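Local structure of uncharacterized protein (Pseudomonas aeruginosa, 3LLB) at residues V13-P18 and H74-S79; P50-V55 and R62-N67. The protein probably takes part in magnesium and cobalt ion transport, this chain being its C-terminal transporter-associated domain, a small antiparallel sheet packed against helices. All blocks are in the same frame, centred on the assembly; numbering follows the deposited sequence.

Interaction 1: residues V13-P18 and H74-S79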
loop_
_atom_site.group_PDB
_atom_site.type_symbol
_atom_site.label_atom_id
_atom_site.label_comp_id
_atom_site.label_asym_id
_atom_site.label_seq_id
_atom_site.Cartn_x
_atom_site.Cartn_y
_atom_site.Cartn_z
ATOM N N VAL A 13 -1.214 5.723 2.927
ATOM C CA VAL A 13 -1.419 5.583 1.499
ATOM C C VAL A 13 -2.782 5.010 1.217
ATOM O O VAL A 13 -3.136 3.950 1.759
ATOM C CB VAL A 13 -0.289 4.715 0.918
ATOM C CG1 VAL A 13 -0.448 4.527 -0.555
ATOM C CG2 VAL A 13 1.103 5.330 1.211
ATOM N N LYS A 14 -3.585 5.682 0.379
ATOM C CA LYS A 14 -4.881 5.125 -0.027
ATOM C C LYS A 14 -4.693 3.884 -0.919
ATOM O O LYS A 14 -3.781 3.853 -1.783
ATOM C CB LYS A 14 -5.680 6.180 -0.761
ATOM C CG LYS A 14 -6.253 7.296 0.142
ATOM C CD LYS A 14 -6.973 8.270 -0.716
ATOM C CE LYS A 14 -7.605 9.339 0.121
ATOM N NZ LYS A 14 -8.175 10.441 -0.723
ATOM N N ALA A 15 -5.511 2.841 -0.682
ATOM C CA ALA A 15 -5.452 1.640 -1.503
ATOM C C ALA A 15 -5.737 1.878 -3.014
ATOM O O ALA A 15 -5.219 1.210 -3.882
ATOM C CB ALA A 15 -6.392 0.566 -0.857
ATOM N N LEU A 16 -6.532 2.885 -3.321
ATOM C CA LEU A 16 -6.870 3.273 -4.695
ATOM C C LEU A 16 -5.750 3.999 -5.442
ATOM O O LEU A 16 -5.860 4.202 -6.655
ATOM C CB LEU A 16 -8.210 4.103 -4.716
ATOM C CG LEU A 16 -8.357 5.348 -3.777
ATOM C CD1 LEU A 16 -7.499 6.533 -4.289
ATOM C CD2 LEU A 16 -9.825 5.845 -3.387
ATOM N N THR A 17 -4.680 4.407 -4.745
ATOM C CA THR A 17 -3.449 4.957 -5.406
ATOM C C THR A 17 -2.966 4.096 -6.558
ATOM O O THR A 17 -2.640 2.970 -6.342
ATOM C CB THR A 17 -2.277 5.145 -4.423
ATOM O OG1 THR A 17 -2.762 5.904 -3.318
ATOM C CG2 THR A 17 -1.032 5.871 -5.070
ATOM N N PRO A 18 -2.934 4.646 -7.780
ATOM C CA PRO A 18 -2.329 3.980 -8.886
ATOM C C PRO A 18 -0.912 3.566 -8.595
ATOM O O PRO A 18 -0.179 4.322 -8.011
ATOM C CB PRO A 18 -2.337 5.086 -9.952
ATOM C CG PRO A 18 -3.645 5.704 -9.739
ATOM C CD PRO A 18 -3.600 5.885 -8.250
ATOM N N HIS A 74 -8.590 -0.175 2.404
ATOM C CA HIS A 74 -8.753 1.257 2.193
ATOM C C HIS A 74 -7.486 2.092 2.446
ATOM O O HIS A 74 -7.178 2.978 1.653
ATOM C CB HIS A 74 -9.899 1.802 3.036
ATOM C CG HIS A 74 -11.259 1.417 2.559
ATOM N ND1 HIS A 74 -11.798 1.893 1.381
ATOM C CD2 HIS A 74 -12.198 0.617 3.107
ATOM C CE1 HIS A 74 -13.015 1.402 1.237
ATOM N NE2 HIS A 74 -13.278 0.630 2.271
ATOM N N LEU A 75 -6.785 1.837 3.541
ATOM C CA LEU A 75 -5.644 2.638 3.942
ATOM C C LEU A 75 -4.534 1.716 4.430
ATOM O O LEU A 75 -4.790 0.753 5.194
ATOM C CB LEU A 75 -6.053 3.571 5.088
ATOM C CG LEU A 75 -7.097 4.685 4.841
ATOM C CD1 LEU A 75 -7.551 5.434 6.127
ATOM C CD2 LEU A 75 -6.574 5.667 3.784
ATOM N N LEU A 76 -3.299 2.020 4.009
ATOM C CA LEU A 76 -2.092 1.318 4.367
ATOM C C LEU A 76 -1.200 2.318 5.055
ATOM O O LEU A 76 -1.185 3.475 4.673
ATOM C CB LEU A 76 -1.390 0.789 3.105
ATOM C CG LEU A 76 -2.395 -0.193 2.524
ATOM C CD1 LEU A 76 -2.601 0.014 1.113
ATOM C CD2 LEU A 76 -2.070 -1.596 2.994
ATOM N N ARG A 77 -0.456 1.898 6.060
ATOM C CA ARG A 77 0.690 2.628 6.540
ATOM C C ARG A 77 1.952 2.076 5.891
ATOM O O ARG A 77 2.219 0.911 5.974
ATOM C CB ARG A 77 0.809 2.503 8.033
ATOM C CG ARG A 77 1.884 3.325 8.661
ATOM C CD ARG A 77 1.611 3.578 10.112
ATOM N NE ARG A 77 2.799 4.145 10.759
ATOM C CZ ARG A 77 2.795 4.919 11.819
ATOM N NH1 ARG A 77 1.651 5.262 12.383
ATOM N NH2 ARG A 77 3.947 5.371 12.300
ATOM N N LEU A 78 2.669 2.937 5.224
ATOM C CA LEU A 78 3.906 2.595 4.505
ATOM C C LEU A 78 5.117 2.984 5.323
ATOM O O LEU A 78 5.199 4.116 5.725
ATOM C CB LEU A 78 3.924 3.345 3.193
ATOM C CG LEU A 78 5.018 2.973 2.214
ATOM C CD1 LEU A 78 4.715 1.647 1.467
ATOM C CD2 LEU A 78 5.268 4.104 1.222
ATOM N N SER A 79 6.008 2.057 5.630
ATOM C CA SER A 79 7.253 2.311 6.376
ATOM C C SER A 79 8.410 1.871 5.451
ATOM O O SER A 79 8.341 0.831 4.824
ATOM C CB SER A 79 7.276 1.459 7.674
ATOM O OG SER A 79 6.226 1.736 8.572
HETATM O O HOH W 1 -8.622 3.884 -1.163
#
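The carbonyl oxygen of His74 is gripped by two donors: Ala15 N binds His74 O at 2.9 Å in a nearly straight bond (171° at the hydrogen), and a bridging water donates to the same oxygen while accepting from Leu16 N. Ala15 N comes down on this carbonyl from above its plane, 51° out of it, at the point where the chain leaves the strand for a turn. The CB of Ala15 points back at the partner strand and stands 3.6 Å from His74 O. Further along, Val13 and Leu76 form a hydrogen-bonded antiparallel pair, with Val13 N to Leu76 O at 2.8 Å and Leu76 N to Val13 O at 3.0 Å. Strand 11-14 is thereby fastened to strand 73-80, the middle strand of the five-stranded antiparallel sheet of this transporter-associated domain. On the helix-covered face, Val13 CG2 lies 4.0 Å from Leu78 CB, and both side chains touch Phe22 and Phe26 of helix 19-26; the CG1 of Val13 is anti to its backbone N (chi1 180°), which leaves CG2 as the branch that meets Leu78. Leu76 sends CD1 toward Ala15 and otherwise packs on Val38 and Val42 of helix 38-46. On the other face, in the non-hydrogen-bonded pair, Lys14 and Leu75 lie alongside each other and point the same way, with Lys14 CG 4.0 Å from Leu75 CD2. The imidazole of His74, at a classic beta bulge with Leu75 opposite Asn67, is hydrogen-bonded through NE2 to Asp69. At the strand end, a type I turn from Lys14 to Thr17 is closed by two bonds: Thr17 N and Thr17 OG1, the latter at 2.8 Å, reach Lys14 O from the same face of its plane.

Interaction 2: residues P50-V55 and R62-N67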
loop_
_atom_site.group_PDB
_atom_site.type_symbol
_atom_site.label_atom_id
_atom_site.label_comp_id
_atom_site.label_asym_id
_atom_site.label_seq_id
_atom_site.Cartn_x
_atom_site.Cartn_y
_atom_site.Cartn_z
ATOM N N PRO A 50 -7.171 -8.735 3.883
ATOM C CA PRO A 50 -6.610 -8.624 5.198
ATOM C C PRO A 50 -7.490 -7.798 6.120
ATOM O O PRO A 50 -8.352 -6.998 5.690
ATOM C CB PRO A 50 -5.277 -7.924 4.934
ATOM C CG PRO A 50 -5.586 -7.031 3.800
ATOM C CD PRO A 50 -6.504 -7.838 2.941
ATOM N N LYS A 51 -7.223 -7.974 7.405
ATOM C CA LYS A 51 -7.805 -7.179 8.463
ATOM C C LYS A 51 -6.801 -6.162 8.880
ATOM O O LYS A 51 -5.613 -6.254 8.524
ATOM C CB LYS A 51 -8.165 -8.063 9.653
ATOM C CG LYS A 51 -9.444 -8.814 9.417
ATOM C CD LYS A 51 -9.691 -9.861 10.464
ATOM C CE LYS A 51 -11.239 -10.078 10.750
ATOM N NZ LYS A 51 -12.214 -9.413 9.755
ATOM N N ARG A 52 -7.281 -5.132 9.547
ATOM C CA ARG A 52 -6.420 -4.189 10.207
ATOM C C ARG A 52 -5.268 -4.870 10.961
ATOM O O ARG A 52 -5.440 -5.900 11.647
ATOM C CB ARG A 52 -7.252 -3.333 11.178
ATOM C CG ARG A 52 -6.467 -2.199 11.763
ATOM C CD ARG A 52 -7.298 -1.168 12.403
ATOM N NE ARG A 52 -6.551 0.078 12.468
ATOM C CZ ARG A 52 -5.740 0.376 13.452
ATOM N NH1 ARG A 52 -5.560 -0.473 14.426
ATOM N NH2 ARG A 52 -5.100 1.472 13.447
ATOM N N ASN A 53 -4.090 -4.282 10.791
ATOM C CA ASN A 53 -2.814 -4.616 11.428
ATOM C C ASN A 53 -2.078 -5.800 10.799
ATOM O O ASN A 53 -1.016 -6.152 11.242
ATOM C CB ASN A 53 -2.937 -4.745 12.928
ATOM C CG ASN A 53 -3.205 -3.446 13.587
ATOM O OD1 ASN A 53 -2.812 -2.378 13.096
ATOM N ND2 ASN A 53 -3.888 -3.506 14.704
ATOM N N GLU A 54 -2.652 -6.431 9.780
ATOM C CA GLU A 54 -1.882 -7.345 8.944
ATOM C C GLU A 54 -0.789 -6.536 8.220
ATOM O O GLU A 54 -0.976 -5.385 7.860
ATOM C CB GLU A 54 -2.787 -8.071 7.948
ATOM C CG GLU A 54 -3.774 -9.009 8.644
ATOM C CD GLU A 54 -4.422 -10.046 7.742
ATOM O OE1 GLU A 54 -3.707 -10.711 6.958
ATOM O OE2 GLU A 54 -5.650 -10.252 7.886
ATOM N N VAL A 55 0.381 -7.144 8.074
ATOM C CA VAL A 55 1.532 -6.503 7.477
ATOM C C VAL A 55 2.133 -7.370 6.358
ATOM O O VAL A 55 2.185 -8.610 6.468
ATOM C CB VAL A 55 2.628 -6.282 8.560
ATOM C CG1 VAL A 55 3.911 -5.802 7.942
ATOM C CG2 VAL A 55 2.146 -5.316 9.621
ATOM N N ARG A 62 7.509 -1.760 4.029
ATOM C CA ARG A 62 6.529 -2.453 4.816
ATOM C C ARG A 62 5.143 -1.769 4.659
ATOM O O ARG A 62 5.005 -0.526 4.726
ATOM C CB ARG A 62 6.970 -2.535 6.285
ATOM C CG ARG A 62 5.900 -3.176 7.193
ATOM C CD ARG A 62 6.256 -3.337 8.706
ATOM N NE ARG A 62 7.484 -4.090 8.923
ATOM C CZ ARG A 62 8.696 -3.553 9.105
ATOM N NH1 ARG A 62 8.870 -2.220 9.128
ATOM N NH2 ARG A 62 9.755 -4.349 9.264
ATOM N N PHE A 63 4.120 -2.601 4.416
ATOM C CA PHE A 63 2.745 -2.169 4.270
ATOM C C PHE A 63 1.904 -2.782 5.384
ATOM O O PHE A 63 1.721 -3.981 5.415
ATOM C CB PHE A 63 2.178 -2.666 2.943
ATOM C CG PHE A 63 2.820 -2.047 1.687
ATOM C CD1 PHE A 63 2.136 -1.125 0.939
ATOM C CD2 PHE A 63 4.069 -2.490 1.201
ATOM C CE1 PHE A 63 2.694 -0.581 -0.222
ATOM C CE2 PHE A 63 4.579 -1.972 0.056
ATOM C CZ PHE A 63 3.875 -1.008 -0.654
ATOM N N ARG A 64 1.379 -1.928 6.256
ATOM C CA ARG A 64 0.529 -2.352 7.379
ATOM C C ARG A 64 -0.891 -1.877 7.104
ATOM O O ARG A 64 -1.116 -0.668 6.769
ATOM C CB ARG A 64 1.068 -1.778 8.677
ATOM C CG ARG A 64 0.167 -1.953 9.879
ATOM C CD ARG A 64 0.689 -1.218 11.085
ATOM N NE ARG A 64 -0.432 -0.941 11.985
ATOM C CZ ARG A 64 -0.641 0.200 12.655
ATOM N NH1 ARG A 64 0.203 1.242 12.559
ATOM N NH2 ARG A 64 -1.709 0.300 13.449
ATOM N N VAL A 65 -1.866 -2.782 7.179
ATOM C CA VAL A 65 -3.257 -2.428 6.955
ATOM C C VAL A 65 -3.792 -1.574 8.105
ATOM O O VAL A 65 -3.849 -2.021 9.257
ATOM C CB VAL A 65 -4.177 -3.690 6.697
ATOM C CG1 VAL A 65 -5.582 -3.245 6.419
ATOM C CG2 VAL A 65 -3.602 -4.497 5.550
ATOM N N LEU A 66 -4.149 -0.333 7.817
ATOM C CA LEU A 66 -4.822 0.533 8.821
ATOM C C LEU A 66 -6.320 0.464 8.772
ATOM O O LEU A 66 -6.989 0.594 9.796
ATOM C CB LEU A 66 -4.373 1.969 8.641
ATOM C CG LEU A 66 -2.926 2.345 8.881
ATOM C CD1 LEU A 66 -2.757 3.771 8.447
ATOM C CD2 LEU A 66 -2.543 2.130 10.338
ATOM N N ASN A 67 -6.870 0.256 7.582
ATOM C CA ASN A 67 -8.319 0.224 7.384
ATOM C C ASN A 67 -8.687 -0.663 6.226
ATOM O O ASN A 67 -8.109 -0.576 5.113
ATOM C CB ASN A 67 -8.874 1.662 7.147
ATOM C CG ASN A 67 -10.366 1.689 7.070
ATOM O OD1 ASN A 67 -10.942 1.058 6.169
ATOM N ND2 ASN A 67 -11.034 2.406 8.019
#
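A type II beta turn, Lys51 to Glu54, leads into edge strand 55-58 and is fastened to strand 61-68 by both backbone and side chains. Two backbone bonds join the second half of the turn to Val65: Asn53 N gives to Val65 O at 2.7 Å, and Val65 N gives to Glu54 O at 2.8 Å in a nearly straight line (172°). Beside them, Arg64 holds the side chain of Asn53 side-on, its NE and NH2 both ending on the single oxygen Asn53 OD1, at 3.0 Å from NE. That oxygen lies in the guanidinium plane, while Leu66 CD2 sits over the centre of one guanidinium face, 3.5 Å above it; the two bonds and the leucine methyl fix the rotation of the group. Arg52, with CG anti to its backbone N (chi1 -172°), reaches in an extended chain across strand 61-68, over the backbone at Leu66, and gives NE to Leu66 O at 2.8 Å, a bent bond of 134°. Its guanidinium stands nearly perpendicular to that of Arg64, and the close approach of these like charges is probably eased by the acceptors each one has.

On the opposite side of the sheet, Val65 CG2 packs against Pro50 CG at 3.7 Å and Phe46 of helix 38-46 adds to the cover. Back on the face of Arg64, Val55 splits its branches, CG1 against the aliphatic part of Arg62, whose NH2 is salt-bridged to Glu57, and CG2 against Arg64 CB. Val55 and Arg64 form a non-hydrogen-bonded pair, the opening rung of the antiparallel beta hairpin of strands 55-58 and 61-68.

From the N terminus, residues 13-18 end strand 11-14 and turn into helix 19-26; helix 38-46 follows, and the chain then reaches the loop at 50-55. Interaction 2 closes the short loop of a hairpin with 62-67. The next strand, 73-80, brings 74-79 back beside 13-18, so interaction 1 closes a much longer loop that contains both helices and the whole of interaction 2. Strands 61-68 and 73-80 are sheet neighbours, joined by probable hydrogen bonds from Arg77 N to Arg64 O and from His74 N to Asn67 O. Together the contacts link the sheet from strand 11-14 to edge strand 55-58.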